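Local coordinates for protein dTDP Sugar Isomerase (PDB 3EJK) that probably epimerises dTDP-4-dehydro-6-deoxy-glucose at C3' and C5' to give dTDP-4-dehydro-beta-L-rhamnose, at residues Ala15-Glu27 / Leu89-Leu102. Numbering follows the deposited sequence. Where two conformers were deposited one is given.
Sequences AILLPVEGAQLSE and LYDGREKSPTSGRL
Two loops meet end-on at the edge of the cupin beta-sandwich: the type II turn Val-20 to Ala-23, closing the hairpin of strands 16-17 and 24-31 in one sheet, docks into the longer loop joining strands 84-90 and 102-108 of the other. Polar bonds to the Glu-21 backbone and a small apolar patch hold them together. Glu-21 N donates almost straight (177°) to Thr-98 OG1 at 2.9 Å. Arg-93 NH2 reaches Glu-21 O at 2.6 Å, somewhat tilted from the carbonyl plane. One peptide unit on each side of Glu-21 is thus gripped; main-chain atoms do the bonding, and the exposed side chain is not needed for it.

Behind both of these partners of Glu-21 stands the buried carboxylate of Asp-91. Its OD2 accepts from Thr-98 OG1 on the anti lone pair, from Ser-96 OG on the syn side and from Arg-93 NH2 above the carboxylate plane. The Thr-98 hydroxyl therefore donates to Asp-91 OD2 while accepting from Glu-21 N, a double role that suits a hydroxyl. Arg-93 clasps Asp-91 side-on, NE to OD1 at 2.8 Å and NH2 to OD2; its chain bends at chi3 (-61°), and the guanidinium, held against Asp-91, turns NH2 at its edge to Glu-21 O. OD1 also closes an Asx turn by accepting from Arg-93 N, and the charge pairing would probably keep Asp-91 ionised.

Branched Val-20 packs against this network. CG1, anti to the backbone N (chi1 168°), lies 3.8 Å from Asp-91 CB, and CG2 points to Arg-101 O; Ala-103 of strand 102-108 also touches this side chain. On the strand 84-90 side, small Ala-23 lets Leu-89 close up, its CD1 resting 3.6 Å from Ala-23 CB.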
ATOM      1  N   ALA A  15     -11.840   8.893 -15.801  1.00 35.62           N
ATOM      2  CA  ALA A  15     -10.518   9.464 -15.418  1.00 33.92           C
ATOM      3  C   ALA A  15     -10.358  10.865 -15.945  1.00 33.66           C
ATOM      4  O   ALA A  15     -10.728  11.177 -17.063  1.00 35.26           O
ATOM      5  CB  ALA A  15      -9.390   8.594 -15.934  1.00 33.64           C
ATOM      6  N   ILE A  16      -9.776  11.689 -15.103  1.00 32.36           N
ATOM      7  CA  ILE A  16      -9.482  13.081 -15.413  1.00 31.24           C
ATOM      8  C   ILE A  16      -8.122  13.186 -16.053  1.00 29.98           C
ATOM      9  O   ILE A  16      -7.147  12.648 -15.562  1.00 27.90           O
ATOM     10  CB  ILE A  16      -9.482  13.946 -14.125  1.00 31.07           C
ATOM     11  CG1 ILE A  16     -10.889  14.001 -13.541  1.00 35.45           C
ATOM     12  CG2 ILE A  16      -8.996  15.336 -14.419  1.00 34.72           C
ATOM     13  CD1 ILE A  16     -11.918  14.502 -14.534  1.00 38.18           C
ATOM     14  N   LEU A  17      -8.071  13.906 -17.157  1.00 30.25           N
ATOM     15  CA  LEU A  17      -6.820  14.133 -17.869  1.00 31.79           C
ATOM     16  C   LEU A  17      -6.195  15.355 -17.231  1.00 31.65           C
ATOM     17  O   LEU A  17      -6.881  16.157 -16.600  1.00 33.54           O
ATOM     18  CB  LEU A  17      -7.019  14.314 -19.379  1.00 31.77           C
ATOM     19  CG  LEU A  17      -7.688  13.095 -20.024  1.00 36.51           C
ATOM     20  CD1 LEU A  17      -7.575  13.150 -21.536  1.00 38.79           C
ATOM     21  CD2 LEU A  17      -7.056  11.810 -19.480  1.00 40.70           C
ATOM     22  N   LEU A  18      -4.884  15.449 -17.367  1.00 30.18           N
ATOM     23  CA  LEU A  18      -4.104  16.531 -16.766  1.00 27.71           C
ATOM     24  C   LEU A  18      -3.368  17.256 -17.866  1.00 27.63           C
ATOM     25  O   LEU A  18      -3.369  16.794 -19.007  1.00 28.31           O
ATOM     26  CB  LEU A  18      -3.146  15.955 -15.747  1.00 25.96           C
ATOM     27  CG  LEU A  18      -3.774  15.287 -14.528  1.00 28.68           C
ATOM     28  CD1 LEU A  18      -2.745  14.402 -13.801  1.00 23.38           C
ATOM     29  CD2 LEU A  18      -4.370  16.355 -13.605  1.00 31.47           C
ATOM     30  N   PRO A  19      -2.740  18.391 -17.546  1.00 26.83           N
ATOM     31  CA  PRO A  19      -2.114  19.182 -18.591  1.00 26.02           C
ATOM     32  C   PRO A  19      -0.868  18.554 -19.172  1.00 24.91           C
ATOM     33  O   PRO A  19      -0.267  19.108 -20.086  1.00 24.38           O
ATOM     34  CB  PRO A  19      -1.795  20.500 -17.891  1.00 26.77           C
ATOM     35  CG  PRO A  19      -2.771  20.551 -16.759  1.00 27.74           C
ATOM     36  CD  PRO A  19      -2.835  19.142 -16.288  1.00 27.32           C
ATOM     37  N   VAL A  20      -0.484  17.414 -18.623  1.00 24.27           N
ATOM     38  CA  VAL A  20       0.638  16.640 -19.179  1.00 23.13           C
ATOM     39  C   VAL A  20      -0.001  15.416 -19.821  1.00 22.88           C
ATOM     40  O   VAL A  20      -0.724  14.661 -19.169  1.00 23.21           O
ATOM     41  CB  VAL A  20       1.737  16.209 -18.155  1.00 23.79           C
ATOM     42  CG1 VAL A  20       2.666  15.179 -18.788  1.00 21.89           C
ATOM     43  CG2 VAL A  20       2.565  17.411 -17.684  1.00 21.96           C
ATOM     44  N   GLU A  21       0.260  15.265 -21.116  1.00 22.16           N
ATOM     45  CA  GLU A  21      -0.272  14.160 -21.915  0.50 22.36           C
ATOM     46  C   GLU A  21       0.006  12.819 -21.281  1.00 22.53           C
ATOM     47  O   GLU A  21       1.153  12.506 -20.939  1.00 22.82           O
ATOM     48  CB  GLU A  21       0.334  14.166 -23.328  0.50 22.21           C
ATOM     49  CG  GLU A  21      -0.155  13.023 -24.187  0.50 20.90           C
ATOM     50  CD  GLU A  21      -1.603  13.205 -24.573  0.50 23.17           C
ATOM     51  OE1 GLU A  21      -1.895  14.207 -25.254  0.50 26.03           O
ATOM     52  OE2 GLU A  21      -2.441  12.356 -24.210  0.50 25.06           O
ATOM     53  N   GLY A  22      -1.052  12.050 -21.157  1.00 22.26           N
ATOM     54  CA  GLY A  22      -1.013  10.696 -20.628  1.00 21.98           C
ATOM     55  C   GLY A  22      -1.161  10.585 -19.128  1.00 22.29           C
ATOM     56  O   GLY A  22      -1.396   9.500 -18.586  1.00 22.84           O
ATOM     57  N   ALA A  23      -0.957  11.702 -18.445  1.00 21.46           N
ATOM     58  CA  ALA A  23      -1.105  11.720 -16.983  1.00 22.08           C
ATOM     59  C   ALA A  23      -2.610  11.728 -16.702  1.00 22.35           C
ATOM     60  O   ALA A  23      -3.379  12.457 -17.328  1.00 25.36           O
ATOM     61  CB  ALA A  23      -0.423  12.902 -16.372  1.00 21.60           C
ATOM     62  N   GLN A  24      -3.033  10.870 -15.794  1.00 23.08           N
ATOM     63  CA  GLN A  24      -4.456  10.748 -15.481  1.00 23.13           C
ATOM     64  C   GLN A  24      -4.703  10.617 -14.013  1.00 22.88           C
ATOM     65  O   GLN A  24      -3.887  10.125 -13.261  1.00 23.10           O
ATOM     66  CB  GLN A  24      -5.055   9.518 -16.163  1.00 24.47           C
ATOM     67  CG  GLN A  24      -4.916   9.461 -17.659  1.00 24.66           C
ATOM     68  CD  GLN A  24      -5.458   8.153 -18.206  1.00 32.23           C
ATOM     69  OE1 GLN A  24      -5.746   7.226 -17.451  1.00 28.92           O
ATOM     70  NE2 GLN A  24      -5.593   8.069 -19.518  1.00 33.66           N
ATOM     71  N   LEU A  25      -5.888  11.045 -13.634  1.00 24.35           N
ATOM     72  CA  LEU A  25      -6.314  11.017 -12.260  1.00 24.12           C
ATOM     73  C   LEU A  25      -7.673  10.345 -12.193  1.00 24.75           C
ATOM     74  O   LEU A  25      -8.606  10.727 -12.900  1.00 23.63           O
ATOM     75  CB  LEU A  25      -6.361  12.461 -11.795  1.00 25.80           C
ATOM     76  CG  LEU A  25      -6.101  12.875 -10.370  1.00 29.95           C
ATOM     77  CD1 LEU A  25      -4.768  12.317  -9.905  1.00 20.93           C
ATOM     78  CD2 LEU A  25      -6.126  14.425 -10.371  1.00 27.65           C
ATOM     79  N   SER A  26      -7.767   9.303 -11.379  1.00 24.04           N
ATOM     80  CA  SER A  26      -9.027   8.601 -11.239  1.00 23.93           C
ATOM     81  C   SER A  26      -9.436   8.414  -9.791  1.00 25.60           C
ATOM     82  O   SER A  26      -8.611   8.345  -8.874  1.00 24.19           O
ATOM     83  CB  SER A  26      -8.979   7.253 -11.972  1.00 23.99           C
ATOM     84  OG  SER A  26      -7.906   6.439 -11.532  1.00 25.50           O
ATOM     85  N   GLU A  27     -10.745   8.370  -9.613  1.00 27.35           N
ATOM     86  CA  GLU A  27     -11.353   8.156  -8.298  1.00 28.99           C
ATOM     87  C   GLU A  27     -11.058   6.803  -7.712  1.00 27.11           C
ATOM     88  O   GLU A  27     -11.029   5.784  -8.403  1.00 27.98           O
ATOM     89  CB  GLU A  27     -12.873   8.338  -8.347  1.00 31.91           C
ATOM     90  CG  GLU A  27     -13.257   9.795  -8.419  1.00 40.06           C
ATOM     91  CD  GLU A  27     -12.660  10.589  -7.271  1.00 48.80           C
ATOM     92  OE1 GLU A  27     -12.128   9.970  -6.300  1.00 56.07           O
ATOM     93  OE2 GLU A  27     -12.721  11.833  -7.351  1.00 54.59           O
ATOM     94  N   LEU A  89       4.481  17.118 -12.061  1.00 23.32           N
ATOM     95  CA  LEU A  89       4.885  16.387 -13.268  1.00 22.93           C
ATOM     96  C   LEU A  89       5.399  17.396 -14.274  1.00 22.28           C
ATOM     97  O   LEU A  89       4.876  18.487 -14.377  1.00 21.72           O
ATOM     98  CB  LEU A  89       3.697  15.622 -13.883  1.00 23.91           C
ATOM     99  CG  LEU A  89       2.920  14.650 -12.980  1.00 20.21           C
ATOM    100  CD1 LEU A  89       1.954  13.841 -13.850  1.00 21.67           C
ATOM    101  CD2 LEU A  89       3.871  13.748 -12.277  1.00 20.57           C
ATOM    102  N   TYR A  90       6.474  17.025 -14.958  1.00 22.80           N
ATOM    103  CA  TYR A  90       7.092  17.858 -16.000  1.00 22.74           C
ATOM    104  C   TYR A  90       7.345  17.056 -17.262  1.00 22.67           C
ATOM    105  O   TYR A  90       8.063  16.057 -17.254  1.00 22.57           O
ATOM    106  CB  TYR A  90       8.393  18.490 -15.536  1.00 22.82           C
ATOM    107  CG  TYR A  90       9.132  19.124 -16.692  1.00 22.45           C
ATOM    108  CD1 TYR A  90       8.583  20.195 -17.379  1.00 23.14           C
ATOM    109  CD2 TYR A  90      10.366  18.640 -17.102  1.00 26.51           C
ATOM    110  CE1 TYR A  90       9.230  20.760 -18.443  1.00 27.37           C
ATOM    111  CE2 TYR A  90      11.027  19.221 -18.156  1.00 29.38           C
ATOM    112  CZ  TYR A  90      10.455  20.270 -18.819  1.00 27.65           C
ATOM    113  OH  TYR A  90      11.106  20.828 -19.878  1.00 38.13           O
ATOM    114  N   ASP A  91       6.714  17.509 -18.334  1.00 22.35           N
ATOM    115  CA  ASP A  91       6.803  16.837 -19.639  1.00 22.81           C
ATOM    116  C   ASP A  91       8.042  17.250 -20.425  1.00 23.94           C
ATOM    117  O   ASP A  91       8.052  18.256 -21.131  1.00 22.51           O
ATOM    118  CB  ASP A  91       5.547  17.111 -20.454  1.00 21.78           C
ATOM    119  CG  ASP A  91       5.396  16.176 -21.624  1.00 21.67           C
ATOM    120  OD1 ASP A  91       6.386  15.492 -21.981  1.00 22.81           O
ATOM    121  OD2 ASP A  91       4.274  16.136 -22.181  1.00 23.23           O
ATOM    122  N   GLY A  92       9.067  16.419 -20.303  1.00 26.01           N
ATOM    123  CA  GLY A  92      10.336  16.634 -20.989  1.00 27.16           C
ATOM    124  C   GLY A  92      10.391  15.947 -22.342  1.00 27.13           C
ATOM    125  O   GLY A  92      11.413  15.962 -23.024  1.00 28.58           O
ATOM    126  N   ARG A  93       9.269  15.374 -22.743  1.00 27.19           N
ATOM    127  CA  ARG A  93       9.182  14.646 -24.034  1.00 25.51           C
ATOM    128  C   ARG A  93       9.148  15.624 -25.193  1.00 26.40           C
ATOM    129  O   ARG A  93       8.204  16.388 -25.376  1.00 26.80           O
ATOM    130  CB  ARG A  93       7.975  13.715 -24.053  1.00 25.26           C
ATOM    131  CG  ARG A  93       8.038  12.662 -22.987  1.00 22.84           C
ATOM    132  CD  ARG A  93       6.725  11.915 -22.839  1.00 21.80           C
ATOM    133  NE  ARG A  93       5.647  12.816 -22.457  1.00 18.84           N
ATOM    134  CZ  ARG A  93       4.421  12.407 -22.177  1.00 20.30           C
ATOM    135  NH1 ARG A  93       4.176  11.127 -22.205  1.00 22.82           N
ATOM    136  NH2 ARG A  93       3.458  13.253 -21.826  1.00 22.89           N
ATOM    137  N   GLU A  94      10.206  15.579 -25.987  1.00 26.89           N
ATOM    138  CA  GLU A  94      10.361  16.525 -27.091  1.00 26.88           C
ATOM    139  C   GLU A  94       9.224  16.482 -28.085  1.00 25.61           C
ATOM    140  O   GLU A  94       8.822  17.510 -28.641  1.00 24.19           O
ATOM    141  CB  GLU A  94      11.681  16.290 -27.836  1.00 28.47           C
ATOM    142  CG  GLU A  94      11.916  17.257 -28.994  1.00 32.63           C
ATOM    143  N   LYS A  95       8.688  15.290 -28.295  1.00 24.36           N
ATOM    144  CA  LYS A  95       7.655  15.105 -29.334  1.00 23.47           C
ATOM    145  C   LYS A  95       6.229  15.049 -28.800  1.00 22.79           C
ATOM    146  O   LYS A  95       5.292  14.736 -29.533  1.00 21.94           O
ATOM    147  CB  LYS A  95       7.967  13.877 -30.177  1.00 23.96           C
ATOM    148  CG  LYS A  95       9.199  14.072 -31.054  1.00 25.33           C
ATOM    149  CD  LYS A  95       9.648  12.752 -31.652  1.00 31.87           C
ATOM    150  N   SER A  96       6.096  15.403 -27.531  1.00 21.79           N
ATOM    151  CA  SER A  96       4.795  15.437 -26.842  1.00 22.72           C
ATOM    152  C   SER A  96       3.982  16.690 -27.170  1.00 22.77           C
ATOM    153  O   SER A  96       4.504  17.788 -27.233  1.00 22.60           O
ATOM    154  CB  SER A  96       4.963  15.356 -25.318  1.00 22.92           C
ATOM    155  OG  SER A  96       3.713  15.532 -24.670  1.00 22.52           O
ATOM    156  N   PRO A  97       2.672  16.530 -27.338  1.00 24.42           N
ATOM    157  CA  PRO A  97       1.882  17.719 -27.626  1.00 24.21           C
ATOM    158  C   PRO A  97       1.778  18.645 -26.422  1.00 23.05           C
ATOM    159  O   PRO A  97       1.260  19.740 -26.540  1.00 23.40           O
ATOM    160  CB  PRO A  97       0.518  17.156 -28.013  1.00 24.20           C
ATOM    161  CG  PRO A  97       0.461  15.822 -27.386  1.00 24.39           C
ATOM    162  CD  PRO A  97       1.860  15.304 -27.307  1.00 24.48           C
ATOM    163  N   THR A  98       2.282  18.199 -25.282  1.00 21.51           N
ATOM    164  CA  THR A  98       2.289  19.022 -24.066  1.00 20.13           C
ATOM    165  C   THR A  98       3.725  19.172 -23.598  1.00 20.27           C
ATOM    166  O   THR A  98       4.009  19.359 -22.442  1.00 20.42           O
ATOM    167  CB  THR A  98       1.435  18.446 -22.912  1.00 21.09           C
ATOM    168  OG1 THR A  98       1.945  17.161 -22.502  1.00 20.51           O
ATOM    169  CG2 THR A  98      -0.044  18.327 -23.321  1.00 19.37           C
ATOM    170  N   SER A  99       4.639  19.089 -24.538  1.00 21.64           N
ATOM    171  CA  SER A  99       6.057  19.266 -24.219  1.00 21.82           C
ATOM    172  C   SER A  99       6.307  20.559 -23.432  1.00 22.77           C
ATOM    173  O   SER A  99       5.860  21.639 -23.795  1.00 22.88           O
ATOM    174  CB  SER A  99       6.900  19.292 -25.495  1.00 22.96           C
ATOM    175  OG  SER A  99       8.285  19.356 -25.192  1.00 24.05           O
ATOM    176  N   GLY A 100       7.065  20.428 -22.363  1.00 23.27           N
ATOM    177  CA  GLY A 100       7.470  21.582 -21.569  1.00 22.96           C
ATOM    178  C   GLY A 100       6.506  22.000 -20.489  1.00 23.79           C
ATOM    179  O   GLY A 100       6.820  22.868 -19.692  1.00 24.07           O
ATOM    180  N   ARG A 101       5.337  21.371 -20.464  1.00 22.99           N
ATOM    181  CA  ARG A 101       4.304  21.696 -19.466  1.00 23.74           C
ATOM    182  C   ARG A 101       4.420  20.973 -18.140  1.00 23.43           C
ATOM    183  O   ARG A 101       5.012  19.900 -18.043  1.00 23.48           O
ATOM    184  CB  ARG A 101       2.897  21.477 -20.068  1.00 25.40           C
ATOM    185  CG  ARG A 101       2.667  22.453 -21.188  1.00 31.25           C
ATOM    186  CD  ARG A 101       1.441  22.236 -22.003  1.00 37.82           C
ATOM    187  NE  ARG A 101       1.552  23.057 -23.217  1.00 44.53           N
ATOM    188  CZ  ARG A 101       0.694  23.056 -24.236  1.00 47.65           C
ATOM    189  NH1 ARG A 101      -0.388  22.284 -24.224  1.00 46.85           N
ATOM    190  NH2 ARG A 101       0.924  23.847 -25.276  1.00 50.55           N
ATOM    191  N   LEU A 102       3.849  21.617 -17.120  1.00 22.85           N
ATOM    192  CA  LEU A 102       3.711  21.052 -15.769  1.00 22.78           C
ATOM    193  C   LEU A 102       2.293  20.610 -15.446  1.00 23.46           C
ATOM    194  O   LEU A 102       1.312  21.136 -15.955  1.00 23.64           O
ATOM    195  CB  LEU A 102       4.086  22.086 -14.703  1.00 22.32           C
ATOM    196  CG  LEU A 102       5.527  22.599 -14.705  1.00 22.74           C
ATOM    197  CD1 LEU A 102       5.675  23.735 -13.709  1.00 26.78           C
ATOM    198  CD2 LEU A 102       6.474  21.454 -14.398  1.00 22.49           C
TER
HETATM  199  O   HOH W   1      -1.487  21.050 -21.363  1.00 32.47           O